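Local coordinates for protein BRIC1 (Synthetic construct, PDB 6FF6) that is a computationally designed repeat protein, built of helical bundles to form a novel corrugated architecture, at residues F167-A172 with I179-T184. Numbering follows the deposited sequence.
Sequences FIKGAA and ILQETT
Ala-172 sets its methyl against Leu-180 and Gln-181, where helices 155-174 and 178-196 pack side by side, antiparallel, as a helical hairpin, their local axes 8.2 Å apart and 154° between directions. On the buried side, Ala-172 CB lies 3.9 Å from Leu-180 CD2 and 3.8 Å from the backbone N of Gln-181, close enough for the small methyl to rest on the opposite helix itself. One turn earlier, Ile-168 continues this row: with CG2 anti to its backbone N, that branch points across the interface, meeting Thr-184 CG2 at 3.7 Å and Leu-180 CD2 at 4.1 Å, both side chains crossing it at about a right angle. Thr-184 is turned with OG1 between its own N and carbonyl carbon (chi1 47°), which places the hydroxyl 3.6 Å from Lys-169 CA; its single proton could go to the carbonyl oxygen of either Leu-180 or Gln-181. The solvent-facing flank is as closely packed through its stems, Lys-169 CG to Gln-181 CG 3.7 Å; only the lysine's outer end leads away, bending at chi3 to carry NZ to a salt bridge with Glu-188. Largely apolar van der Waals contact thus joins the helices, polar atoms meeting carbon across it, while the Thr-184 hydroxyl turns to its own helix, consistent with a designed helical bundle.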
ATOM      1  N   PHE A 167      -3.231  17.878   5.956  1.00121.19           N
ATOM      2  CA  PHE A 167      -2.550  16.588   5.856  1.00121.06           C
ATOM      3  C   PHE A 167      -2.448  15.911   7.230  1.00119.91           C
ATOM      4  O   PHE A 167      -2.813  14.734   7.364  1.00119.66           O
ATOM      5  CB  PHE A 167      -1.153  16.722   5.229  1.00123.81           C
ATOM      6  CG  PHE A 167      -0.330  15.447   5.296  1.00126.25           C
ATOM      7  CD1 PHE A 167      -0.581  14.387   4.423  1.00131.26           C
ATOM      8  CD2 PHE A 167       0.667  15.289   6.256  1.00126.51           C
ATOM      9  CE1 PHE A 167       0.166  13.212   4.496  1.00132.33           C
ATOM     10  CE2 PHE A 167       1.421  14.115   6.318  1.00129.37           C
ATOM     11  CZ  PHE A 167       1.166  13.088   5.438  1.00129.68           C
ATOM     12  N   ILE A 168      -1.947  16.659   8.237  1.00111.09           N
ATOM     13  CA  ILE A 168      -1.761  16.163   9.594  1.00106.54           C
ATOM     14  C   ILE A 168      -3.077  15.676  10.164  1.00109.26           C
ATOM     15  O   ILE A 168      -3.122  14.585  10.720  1.00108.54           O
ATOM     16  CB  ILE A 168      -1.038  17.169  10.503  1.00106.68           C
ATOM     17  CG1 ILE A 168       0.369  17.532   9.936  1.00106.68           C
ATOM     18  CG2 ILE A 168      -0.907  16.574  11.902  1.00103.53           C
ATOM     19  CD1 ILE A 168       0.991  18.846  10.486  1.00107.83           C
ATOM     20  N   LYS A 169      -4.158  16.437   9.954  1.00105.87           N
ATOM     21  CA  LYS A 169      -5.491  16.047  10.392  1.00105.27           C
ATOM     22  C   LYS A 169      -5.908  14.744   9.742  1.00111.06           C
ATOM     23  O   LYS A 169      -6.302  13.820  10.453  1.00113.01           O
ATOM     24  CB  LYS A 169      -6.518  17.148  10.098  1.00108.16           C
ATOM     25  CG  LYS A 169      -7.896  16.837  10.678  1.00119.33           C
ATOM     26  CD  LYS A 169      -8.992  17.645  10.033  1.00125.33           C
ATOM     27  CE  LYS A 169      -9.416  17.176   8.658  1.00133.13           C
ATOM     28  NZ  LYS A 169     -10.464  18.054   8.070  1.00136.19           N
ATOM     29  N   GLY A 170      -5.814  14.683   8.412  1.00109.07           N
ATOM     30  CA  GLY A 170      -6.163  13.505   7.618  1.00110.92           C
ATOM     31  C   GLY A 170      -5.425  12.268   8.077  1.00112.35           C
ATOM     32  O   GLY A 170      -6.055  11.264   8.420  1.00113.28           O
ATOM     33  N   ALA A 171      -4.089  12.380   8.161  1.00106.58           N
ATOM     34  CA  ALA A 171      -3.179  11.336   8.626  1.00106.60           C
ATOM     35  C   ALA A 171      -3.448  10.904  10.090  1.00112.69           C
ATOM     36  O   ALA A 171      -3.473   9.700  10.371  1.00115.89           O
ATOM     37  CB  ALA A 171      -1.750  11.801   8.458  1.00106.22           C
ATOM     38  N   ALA A 172      -3.709  11.874  11.001  1.00105.99           N
ATOM     39  CA  ALA A 172      -4.048  11.592  12.396  1.00104.25           C
ATOM     40  C   ALA A 172      -5.353  10.813  12.451  1.00110.53           C
ATOM     41  O   ALA A 172      -5.501   9.927  13.297  1.00111.31           O
ATOM     42  CB  ALA A 172      -4.184  12.883  13.187  1.00102.82           C
ATOM     43  N   ILE A 179      -6.972  13.030  19.616  1.00 88.49           N
ATOM     44  CA  ILE A 179      -6.495  14.273  20.226  1.00 84.24           C
ATOM     45  C   ILE A 179      -5.745  15.140  19.204  1.00 87.05           C
ATOM     46  O   ILE A 179      -6.057  16.323  19.107  1.00 87.01           O
ATOM     47  CB  ILE A 179      -5.701  14.002  21.523  1.00 85.23           C
ATOM     48  CG1 ILE A 179      -6.670  13.719  22.667  1.00 86.93           C
ATOM     49  CG2 ILE A 179      -4.788  15.149  21.890  1.00 82.59           C
ATOM     50  CD1 ILE A 179      -6.064  13.072  23.895  1.00 94.28           C
ATOM     51  N   LEU A 180      -4.799  14.559  18.437  1.00 84.67           N
ATOM     52  CA  LEU A 180      -4.008  15.285  17.400  1.00 85.11           C
ATOM     53  C   LEU A 180      -4.890  15.807  16.274  1.00 95.25           C
ATOM     54  O   LEU A 180      -4.703  16.941  15.814  1.00 94.95           O
ATOM     55  CB  LEU A 180      -2.841  14.434  16.829  1.00 84.12           C
ATOM     56  CG  LEU A 180      -1.976  15.033  15.693  1.00 86.38           C
ATOM     57  CD1 LEU A 180      -1.217  16.281  16.148  1.00 85.66           C
ATOM     58  CD2 LEU A 180      -1.042  13.996  15.130  1.00 86.22           C
ATOM     59  N   GLN A 181      -5.845  14.964  15.837  1.00 96.04           N
ATOM     60  CA  GLN A 181      -6.766  15.280  14.762  1.00 98.54           C
ATOM     61  C   GLN A 181      -7.601  16.463  15.130  1.00103.02           C
ATOM     62  O   GLN A 181      -7.684  17.390  14.342  1.00105.09           O
ATOM     63  CB  GLN A 181      -7.650  14.078  14.444  1.00102.09           C
ATOM     64  CG  GLN A 181      -8.510  14.270  13.210  1.00123.35           C
ATOM     65  CD  GLN A 181      -9.555  13.195  13.076  1.00141.16           C
ATOM     66  OE1 GLN A 181     -10.096  12.683  14.073  1.00130.19           O
ATOM     67  NE2 GLN A 181      -9.893  12.861  11.834  1.00135.18           N
ATOM     68  N   GLU A 182      -8.189  16.454  16.332  1.00 98.57           N
ATOM     69  CA  GLU A 182      -9.031  17.535  16.811  1.00 98.19           C
ATOM     70  C   GLU A 182      -8.312  18.867  16.903  1.00101.35           C
ATOM     71  O   GLU A 182      -8.860  19.863  16.436  1.00103.41           O
ATOM     72  CB  GLU A 182      -9.688  17.158  18.136  1.00 99.63           C
ATOM     73  CG  GLU A 182     -10.772  16.098  17.982  1.00115.36           C
ATOM     74  CD  GLU A 182     -11.750  16.360  16.851  1.00144.04           C
ATOM     75  OE1 GLU A 182     -11.560  15.772  15.761  1.00131.82           O
ATOM     76  OE2 GLU A 182     -12.683  17.177  17.043  1.00141.69           O
ATOM     77  N   THR A 183      -7.077  18.884  17.465  1.00 94.28           N
ATOM     78  CA  THR A 183      -6.257  20.080  17.611  1.00 93.23           C
ATOM     79  C   THR A 183      -5.997  20.702  16.261  1.00101.12           C
ATOM     80  O   THR A 183      -6.210  21.900  16.095  1.00102.23           O
ATOM     81  CB  THR A 183      -4.959  19.780  18.367  1.00 93.13           C
ATOM     82  OG1 THR A 183      -5.285  19.193  19.615  1.00 93.89           O
ATOM     83  CG2 THR A 183      -4.137  21.031  18.629  1.00 89.73           C
ATOM     84  N   THR A 184      -5.525  19.887  15.301  1.00 99.92           N
ATOM     85  CA  THR A 184      -5.245  20.300  13.930  1.00100.48           C
ATOM     86  C   THR A 184      -6.513  20.750  13.212  1.00108.89           C
ATOM     87  O   THR A 184      -6.460  21.734  12.490  1.00109.63           O
ATOM     88  CB  THR A 184      -4.556  19.196  13.165  1.00104.27           C
ATOM     89  OG1 THR A 184      -5.243  17.976  13.381  1.00108.43           O
ATOM     90  CG2 THR A 184      -3.116  19.030  13.534  1.00 99.39           C
TER